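Side-chain contact in salmonella plasmid virulence: SpvB (PDB 6P0X), which probably transfers ADP-ribose from NAD(+) onto an arginine of host actin as a secreted Salmonella toxin, represented here by its N-terminal domain: residues F136-D141 and A223-W228. Sequence-based numbering, arbitrary orientation.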
loop_
_atom_site.group_PDB
_atom_site.type_symbol
_atom_site.label_atom_id
_atom_site.label_comp_id
_atom_site.label_asym_id
_atom_site.label_seq_id
_atom_site.Cartn_x
_atom_site.Cartn_y
_atom_site.Cartn_z
ATOM N N PHE A 136 3.026 -6.625 12.639
ATOM C CA PHE A 136 2.217 -6.527 11.426
ATOM C C PHE A 136 0.786 -6.932 11.764
ATOM O O PHE A 136 0.481 -7.304 12.900
ATOM C CB PHE A 136 2.800 -7.389 10.302
ATOM C CG PHE A 136 2.978 -8.836 10.673
ATOM C CD1 PHE A 136 1.949 -9.746 10.487
ATOM C CD2 PHE A 136 4.178 -9.287 11.200
ATOM C CE1 PHE A 136 2.112 -11.079 10.818
ATOM C CE2 PHE A 136 4.345 -10.617 11.536
ATOM C CZ PHE A 136 3.310 -11.512 11.345
ATOM N N TRP A 137 -0.103 -6.844 10.775
ATOM C CA TRP A 137 -1.509 -7.162 10.985
ATOM C C TRP A 137 -1.967 -8.248 10.019
ATOM O O TRP A 137 -1.488 -8.340 8.884
ATOM C CB TRP A 137 -2.395 -5.913 10.828
ATOM C CG TRP A 137 -2.203 -4.907 11.925
ATOM C CD1 TRP A 137 -1.177 -4.013 12.044
ATOM C CD2 TRP A 137 -3.054 -4.692 13.061
ATOM N NE1 TRP A 137 -1.336 -3.257 13.180
ATOM C CE2 TRP A 137 -2.480 -3.653 13.822
ATOM C CE3 TRP A 137 -4.244 -5.275 13.508
ATOM C CZ2 TRP A 137 -3.055 -3.185 15.003
ATOM C CZ3 TRP A 137 -4.814 -4.808 14.680
ATOM C CH2 TRP A 137 -4.220 -3.775 15.415
ATOM N N LEU A 138 -2.912 -9.064 10.484
ATOM C CA LEU A 138 -3.507 -10.136 9.692
ATOM C C LEU A 138 -5.020 -9.993 9.743
ATOM O O LEU A 138 -5.606 -9.966 10.830
ATOM C CB LEU A 138 -3.086 -11.513 10.216
ATOM C CG LEU A 138 -3.576 -12.719 9.413
ATOM C CD1 LEU A 138 -2.848 -12.823 8.078
ATOM C CD2 LEU A 138 -3.413 -13.997 10.215
ATOM N N LEU A 139 -5.651 -9.910 8.574
ATOM C CA LEU A 139 -7.086 -9.681 8.471
ATOM C C LEU A 139 -7.746 -10.794 7.670
ATOM O O LEU A 139 -7.372 -11.042 6.523
ATOM C CB LEU A 139 -7.383 -8.330 7.809
ATOM C CG LEU A 139 -8.857 -8.099 7.453
ATOM C CD1 LEU A 139 -9.709 -8.065 8.712
ATOM C CD2 LEU A 139 -9.037 -6.821 6.653
ATOM N N HIS A 140 -8.750 -11.436 8.261
ATOM C CA HIS A 140 -9.590 -12.407 7.565
ATOM C C HIS A 140 -10.950 -11.740 7.395
ATOM O O HIS A 140 -11.750 -11.700 8.337
ATOM C CB HIS A 140 -9.691 -13.711 8.348
ATOM C CG HIS A 140 -10.323 -14.830 7.583
ATOM N ND1 HIS A 140 -10.918 -15.910 8.200
ATOM C CD2 HIS A 140 -10.448 -15.041 6.252
ATOM C CE1 HIS A 140 -11.385 -16.736 7.281
ATOM N NE2 HIS A 140 -11.113 -16.233 6.090
ATOM N N ASP A 141 -11.202 -11.204 6.200
ATOM C CA ASP A 141 -12.355 -10.343 6.000
ATOM C C ASP A 141 -13.623 -11.159 5.750
ATOM O O ASP A 141 -13.603 -12.388 5.634
ATOM C CB ASP A 141 -12.095 -9.340 4.866
ATOM C CG ASP A 141 -11.938 -9.992 3.493
ATOM O OD1 ASP A 141 -12.351 -11.156 3.290
ATOM O OD2 ASP A 141 -11.389 -9.310 2.598
ATOM N N ALA A 223 -1.741 -22.150 -1.245
ATOM C CA ALA A 223 -2.687 -21.879 -0.168
ATOM C C ALA A 223 -2.127 -20.893 0.850
ATOM O O ALA A 223 -2.868 -20.053 1.372
ATOM C CB ALA A 223 -3.085 -23.184 0.521
ATOM N N ASP A 224 -0.830 -20.970 1.139
ATOM C CA ASP A 224 -0.219 -20.141 2.168
ATOM C C ASP A 224 0.219 -18.800 1.597
ATOM O O ASP A 224 0.665 -18.714 0.448
ATOM C CB ASP A 224 0.992 -20.846 2.783
ATOM C CG ASP A 224 0.646 -22.195 3.380
ATOM O OD1 ASP A 224 -0.397 -22.305 4.058
ATOM O OD2 ASP A 224 1.427 -23.147 3.174
ATOM N N LEU A 225 0.098 -17.755 2.410
ATOM C CA LEU A 225 0.626 -16.454 2.026
ATOM C C LEU A 225 2.135 -16.553 1.847
ATOM O O LEU A 225 2.839 -17.083 2.712
ATOM C CB LEU A 225 0.283 -15.406 3.087
ATOM C CG LEU A 225 -1.182 -14.988 3.229
ATOM C CD1 LEU A 225 -1.444 -14.461 4.626
ATOM C CD2 LEU A 225 -1.529 -13.927 2.196
ATOM N N TYR A 226 2.631 -16.045 0.714
ATOM C CA TYR A 226 4.064 -16.116 0.439
ATOM C C TYR A 226 4.873 -15.399 1.511
ATOM O O TYR A 226 5.966 -15.846 1.879
ATOM C CB TYR A 226 4.377 -15.519 -0.933
ATOM C CG TYR A 226 3.616 -16.123 -2.092
ATOM C CD1 TYR A 226 3.691 -17.484 -2.371
ATOM C CD2 TYR A 226 2.849 -15.323 -2.929
ATOM C CE1 TYR A 226 3.003 -18.034 -3.442
ATOM C CE2 TYR A 226 2.163 -15.861 -4.002
ATOM C CZ TYR A 226 2.240 -17.214 -4.254
ATOM O OH TYR A 226 1.553 -17.744 -5.322
ATOM N N LEU A 227 4.352 -14.289 2.032
ATOM C CA LEU A 227 5.122 -13.475 2.962
ATOM C C LEU A 227 5.277 -14.125 4.330
ATOM O O LEU A 227 6.013 -13.589 5.167
ATOM C CB LEU A 227 4.476 -12.095 3.103
ATOM C CG LEU A 227 4.525 -11.240 1.836
ATOM C CD1 LEU A 227 3.790 -9.925 2.035
ATOM C CD2 LEU A 227 5.965 -10.999 1.401
ATOM N N TRP A 228 4.607 -15.255 4.580
ATOM C CA TRP A 228 4.922 -16.043 5.767
ATOM C C TRP A 228 6.362 -16.540 5.719
ATOM O O TRP A 228 7.055 -16.568 6.743
ATOM C CB TRP A 228 3.976 -17.241 5.891
ATOM C CG TRP A 228 2.566 -16.962 6.350
ATOM C CD1 TRP A 228 1.421 -17.451 5.791
ATOM C CD2 TRP A 228 2.153 -16.171 7.476
ATOM N NE1 TRP A 228 0.324 -17.005 6.483
ATOM C CE2 TRP A 228 0.744 -16.218 7.521
ATOM C CE3 TRP A 228 2.833 -15.420 8.441
ATOM C CZ2 TRP A 228 0.003 -15.547 8.494
ATOM C CZ3 TRP A 228 2.095 -14.755 9.407
ATOM C CH2 TRP A 228 0.695 -14.825 9.426
#
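Trp228 spans the ends of Phe136 and Leu138 with the six-membered part of its indole; those two side chains alternate with Trp137 along strand 135-140 and so emerge from the same side of it. The evidence lies in which ring carbons do the touching. Trp228 CZ3 approaches Phe136 CE1 at 3.9 Å and Phe136 CZ at 4.0 Å, while Trp228 CZ2 meets Leu138 CD1 at 4.0 Å and Leu138 CD2 at 4.1 Å. The two carbons flanking Trp228 CH2 thus divide the work, CZ3 meeting the phenyl and CZ2 both methyls of the leucine fork. In each pair the side chains cross at about a right angle. The ring planes of Phe136 and Trp228 lie nearly 70° apart, which rules out a parallel stack. Leu138 reaches across because its CG lies anti to the backbone N (chi1 -176°), extending the fork toward the loop. Its CD1 also receives Leu225 CD1 at 4.1 Å, so this methyl touches both residues that the loop contributes.

No hydrogen bond links the two segments, whose nearest CA atoms, those of Leu138 and Leu225, remain 10.8 Å apart; side chains alone bridge the gap. Within the loop, Trp228 N donates to Leu225 O at 3.2 Å, a bond that ties together the backbones of the two contributing residues. Glu173 of strand 165-175 accepts bonds from the intervening Tyr226 N and Leu227 N, and Tyr99 stacks on the indole. Leu148 on the neighbouring strand 146-149 touches Phe136, Leu138 and Leu225.

All four touching residues are buried. The arrangement is apolar core packing in the mainly antiparallel beta fold of the toxin's N-terminal SpvB-family domain, where the loop joining strands 215-218 and 237-244 packs on strand 135-140.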